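Local coordinates for Pre-mRNA-splicing factor SAD1 (PDB 4MSX), which promotes assembly of newly made U4 snRNA into the U4/U6 snRNP and is required for pre-mRNA splicing, resembling a deubiquitinase but lacking catalytic activity, at residues K152-P157 against K238-H243. Residues are numbered along the deposited sequence; the frame is centred on the assembly and turned at random.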
ATOM      1  N   LYS A 152       7.460   2.278 -21.546  1.00 26.90           N
ATOM      2  CA  LYS A 152       6.015   2.269 -21.435  1.00 30.40           C
ATOM      3  C   LYS A 152       5.634   1.394 -20.192  1.00 33.38           C
ATOM      4  O   LYS A 152       4.656   1.676 -19.481  1.00 34.30           O
ATOM      5  CB  LYS A 152       5.396   1.635 -22.672  1.00 36.34           C
ATOM      6  CG  LYS A 152       3.886   1.765 -22.751  1.00 45.66           C
ATOM      7  CD  LYS A 152       3.408   1.226 -24.094  1.00 51.74           C
ATOM      8  CE  LYS A 152       1.902   1.231 -24.220  1.00 61.92           C
ATOM      9  NZ  LYS A 152       1.473   0.767 -25.586  1.00 71.26           N
ATOM     10  N   PHE A 153       6.418   0.358 -19.942  1.00 33.33           N
ATOM     11  CA  PHE A 153       6.130  -0.519 -18.787  1.00 31.31           C
ATOM     12  C   PHE A 153       6.398   0.234 -17.445  1.00 37.28           C
ATOM     13  O   PHE A 153       5.683   0.032 -16.446  1.00 33.45           O
ATOM     14  CB  PHE A 153       6.999  -1.726 -18.850  1.00 35.04           C
ATOM     15  CG  PHE A 153       6.594  -2.821 -17.880  1.00 35.22           C
ATOM     16  CD1 PHE A 153       6.956  -2.751 -16.539  1.00 30.61           C
ATOM     17  CD2 PHE A 153       5.873  -3.923 -18.334  1.00 31.32           C
ATOM     18  CE1 PHE A 153       6.611  -3.782 -15.645  1.00 32.81           C
ATOM     19  CE2 PHE A 153       5.519  -4.977 -17.429  1.00 31.99           C
ATOM     20  CZ  PHE A 153       5.905  -4.895 -16.109  1.00 29.80           C
ATOM     21  N   ALA A 154       7.428   1.090 -17.419  1.00 30.77           N
ATOM     22  CA  ALA A 154       7.726   1.897 -16.236  1.00 29.37           C
ATOM     23  C   ALA A 154       6.580   2.855 -15.917  1.00 36.75           C
ATOM     24  O   ALA A 154       6.323   3.166 -14.729  1.00 32.08           O
ATOM     25  CB  ALA A 154       9.059   2.710 -16.432  1.00 30.49           C
ATOM     26  N   ALA A 155       5.906   3.349 -16.962  1.00 30.87           N
ATOM     27  CA  ALA A 155       4.760   4.246 -16.785  1.00 32.30           C
ATOM     28  C   ALA A 155       3.457   3.502 -16.426  1.00 33.98           C
ATOM     29  O   ALA A 155       2.583   4.060 -15.739  1.00 30.88           O
ATOM     30  CB  ALA A 155       4.526   5.096 -18.080  1.00 33.19           C
ATOM     31  N   TYR A 156       3.324   2.256 -16.890  1.00 29.98           N
ATOM     32  CA  TYR A 156       2.089   1.526 -16.718  1.00 30.52           C
ATOM     33  C   TYR A 156       2.365   0.006 -16.816  1.00 36.05           C
ATOM     34  O   TYR A 156       2.255  -0.559 -17.860  1.00 31.14           O
ATOM     35  CB  TYR A 156       1.089   1.990 -17.781  1.00 30.86           C
ATOM     36  CG  TYR A 156      -0.273   1.398 -17.605  1.00 39.42           C
ATOM     37  CD1 TYR A 156      -1.180   1.988 -16.734  1.00 41.29           C
ATOM     38  CD2 TYR A 156      -0.666   0.242 -18.282  1.00 41.53           C
ATOM     39  CE1 TYR A 156      -2.439   1.474 -16.525  1.00 37.48           C
ATOM     40  CE2 TYR A 156      -1.960  -0.304 -18.066  1.00 45.72           C
ATOM     41  CZ  TYR A 156      -2.825   0.321 -17.156  1.00 41.16           C
ATOM     42  OH  TYR A 156      -4.107  -0.124 -16.912  1.00 38.29           O
ATOM     43  N   PRO A 157       2.825  -0.625 -15.727  1.00 30.65           N
ATOM     44  CA  PRO A 157       3.183  -2.045 -15.738  1.00 30.56           C
ATOM     45  C   PRO A 157       1.994  -2.886 -16.186  1.00 30.11           C
ATOM     46  O   PRO A 157       0.858  -2.546 -15.859  1.00 31.80           O
ATOM     47  CB  PRO A 157       3.548  -2.344 -14.271  1.00 29.51           C
ATOM     48  CG  PRO A 157       4.045  -0.990 -13.755  1.00 25.56           C
ATOM     49  CD  PRO A 157       3.102   0.000 -14.427  1.00 24.96           C
ATOM     50  N   LYS A 238      10.318  -4.875 -13.064  1.00 29.31           N
ATOM     51  CA  LYS A 238      11.273  -4.139 -13.921  1.00 31.44           C
ATOM     52  C   LYS A 238      11.446  -2.647 -13.537  1.00 31.57           C
ATOM     53  O   LYS A 238      11.645  -1.779 -14.398  1.00 33.28           O
ATOM     54  CB  LYS A 238      10.772  -4.227 -15.376  1.00 34.86           C
ATOM     55  CG  LYS A 238      10.877  -5.647 -15.942  1.00 43.62           C
ATOM     56  CD  LYS A 238       9.821  -5.953 -17.045  1.00 45.16           C
ATOM     57  CE  LYS A 238       9.719  -4.940 -18.154  1.00 55.22           C
ATOM     58  NZ  LYS A 238       8.949  -5.474 -19.356  1.00 71.14           N
ATOM     59  N   LEU A 239      11.344  -2.342 -12.252  1.00 28.70           N
ATOM     60  CA  LEU A 239      11.464  -0.948 -11.807  1.00 30.81           C
ATOM     61  C   LEU A 239      12.808  -0.346 -12.221  1.00 32.38           C
ATOM     62  O   LEU A 239      13.827  -0.996 -12.104  1.00 30.76           O
ATOM     63  CB  LEU A 239      11.396  -0.914 -10.264  1.00 30.47           C
ATOM     64  CG  LEU A 239      10.015  -1.255  -9.684  1.00 30.54           C
ATOM     65  CD1 LEU A 239      10.091  -1.352  -8.137  1.00 27.96           C
ATOM     66  CD2 LEU A 239       9.000  -0.188 -10.105  1.00 38.03           C
ATOM     67  N   PHE A 240      12.834   0.937 -12.584  1.00 29.31           N
ATOM     68  CA  PHE A 240      14.123   1.579 -12.856  1.00 33.68           C
ATOM     69  C   PHE A 240      14.909   1.798 -11.583  1.00 38.03           C
ATOM     70  O   PHE A 240      16.126   1.652 -11.568  1.00 36.25           O
ATOM     71  CB  PHE A 240      13.892   2.892 -13.607  1.00 33.20           C
ATOM     72  CG  PHE A 240      13.427   2.684 -15.048  1.00 30.14           C
ATOM     73  CD1 PHE A 240      13.369   1.407 -15.608  1.00 37.14           C
ATOM     74  CD2 PHE A 240      13.041   3.783 -15.834  1.00 35.09           C
ATOM     75  CE1 PHE A 240      12.928   1.210 -16.939  1.00 37.05           C
ATOM     76  CE2 PHE A 240      12.600   3.603 -17.162  1.00 34.33           C
ATOM     77  CZ  PHE A 240      12.543   2.332 -17.719  1.00 35.16           C
ATOM     78  N   LYS A 241      14.205   2.133 -10.501  1.00 29.17           N
ATOM     79  CA  LYS A 241      14.836   2.177  -9.193  1.00 33.80           C
ATOM     80  C   LYS A 241      13.932   1.439  -8.196  1.00 30.14           C
ATOM     81  O   LYS A 241      12.712   1.498  -8.295  1.00 29.86           O
ATOM     82  CB  LYS A 241      15.078   3.617  -8.727  1.00 39.63           C
ATOM     83  CG  LYS A 241      13.839   4.472  -8.702  1.00 42.27           C
ATOM     84  CD  LYS A 241      14.240   5.976  -8.544  1.00 54.92           C
ATOM     85  CE  LYS A 241      13.013   6.883  -8.395  1.00 55.40           C
ATOM     86  NZ  LYS A 241      12.084   6.789  -9.585  1.00 59.77           N
ATOM     87  N   HIS A 242      14.551   0.786  -7.231  1.00 30.40           N
ATOM     88  CA  HIS A 242      13.849  -0.204  -6.442  1.00 31.60           C
ATOM     89  C   HIS A 242      12.989   0.389  -5.281  1.00 34.81           C
ATOM     90  O   HIS A 242      12.874  -0.227  -4.219  1.00 38.46           O
ATOM     91  CB  HIS A 242      14.857  -1.229  -5.884  1.00 34.82           C
ATOM     92  CG  HIS A 242      15.765  -0.659  -4.845  1.00 46.10           C
ATOM     93  ND1 HIS A 242      16.122   0.674  -4.825  1.00 49.73           N
ATOM     94  CD2 HIS A 242      16.368  -1.224  -3.773  1.00 45.77           C
ATOM     95  CE1 HIS A 242      16.919   0.902  -3.794  1.00 53.46           C
ATOM     96  NE2 HIS A 242      17.080  -0.235  -3.139  1.00 48.81           N
ATOM     97  N   HIS A 243      12.369   1.536  -5.503  1.00 32.78           N
ATOM     98  CA  HIS A 243      11.461   2.170  -4.521  1.00 31.12           C
ATOM     99  C   HIS A 243      10.510   3.109  -5.228  1.00 33.83           C
ATOM    100  O   HIS A 243      10.720   3.458  -6.394  1.00 33.93           O
ATOM    101  CB  HIS A 243      12.216   2.950  -3.432  1.00 33.28           C
ATOM    102  CG  HIS A 243      13.295   3.841  -3.953  1.00 44.93           C
ATOM    103  ND1 HIS A 243      13.054   5.121  -4.404  1.00 47.20           N
ATOM    104  CD2 HIS A 243      14.630   3.650  -4.057  1.00 46.84           C
ATOM    105  CE1 HIS A 243      14.194   5.678  -4.773  1.00 41.97           C
ATOM    106  NE2 HIS A 243      15.163   4.803  -4.582  1.00 47.79           N
TER
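The last turn of helix 146-155, in the UBP-type zinc-finger region, meets a loop of the ubiquitin-specific-protease region where the side chain of Lys238 lies across one face of the Phe153 ring. The two side chains cross at about a right angle. Lys238 CE sits almost over the middle of the Phe153 ring, 3.8 Å from its centroid and 12° off the ring normal, a CH-pi contact. The ammonium group continues past the centre toward one side, with Lys238 NZ 3.6 Å from Phe153 CD2, and makes a cation-pi interaction. A bend in the lysine chain at chi3 (50°) turns the terminal CE and NZ along the ring. Phe153 is received on its other face by Pro157, whose CA lies 3.7 Å from the ring plane, so the ring is sandwiched between its own chain just past the helix and the lysine from the loop.

One residue farther along the helix, the methyl group of Ala154 presses on a face of the Phe240 ring, offset toward the rim beside CE2 and CZ. Ala154 CB is 3.7 Å from Phe240 CE2, and the approach is 22° off the normal through the centroid. The two aromatic contacts thus run in opposite senses: the helix offers a ring to the loop at Phe153 and receives one at Ala154. Beyond them, Phe240 touches Leu174 and shares backbone hydrogen bonding with it, while Tyr156 reaches helix 222-234.

This modest surface contact, which buries 204 Å² summed over both segments and is distant from the zinc ion, is a cation-pi and CH-pi interface joining the zinc-finger and USP regions of a pseudo-deubiquitinase.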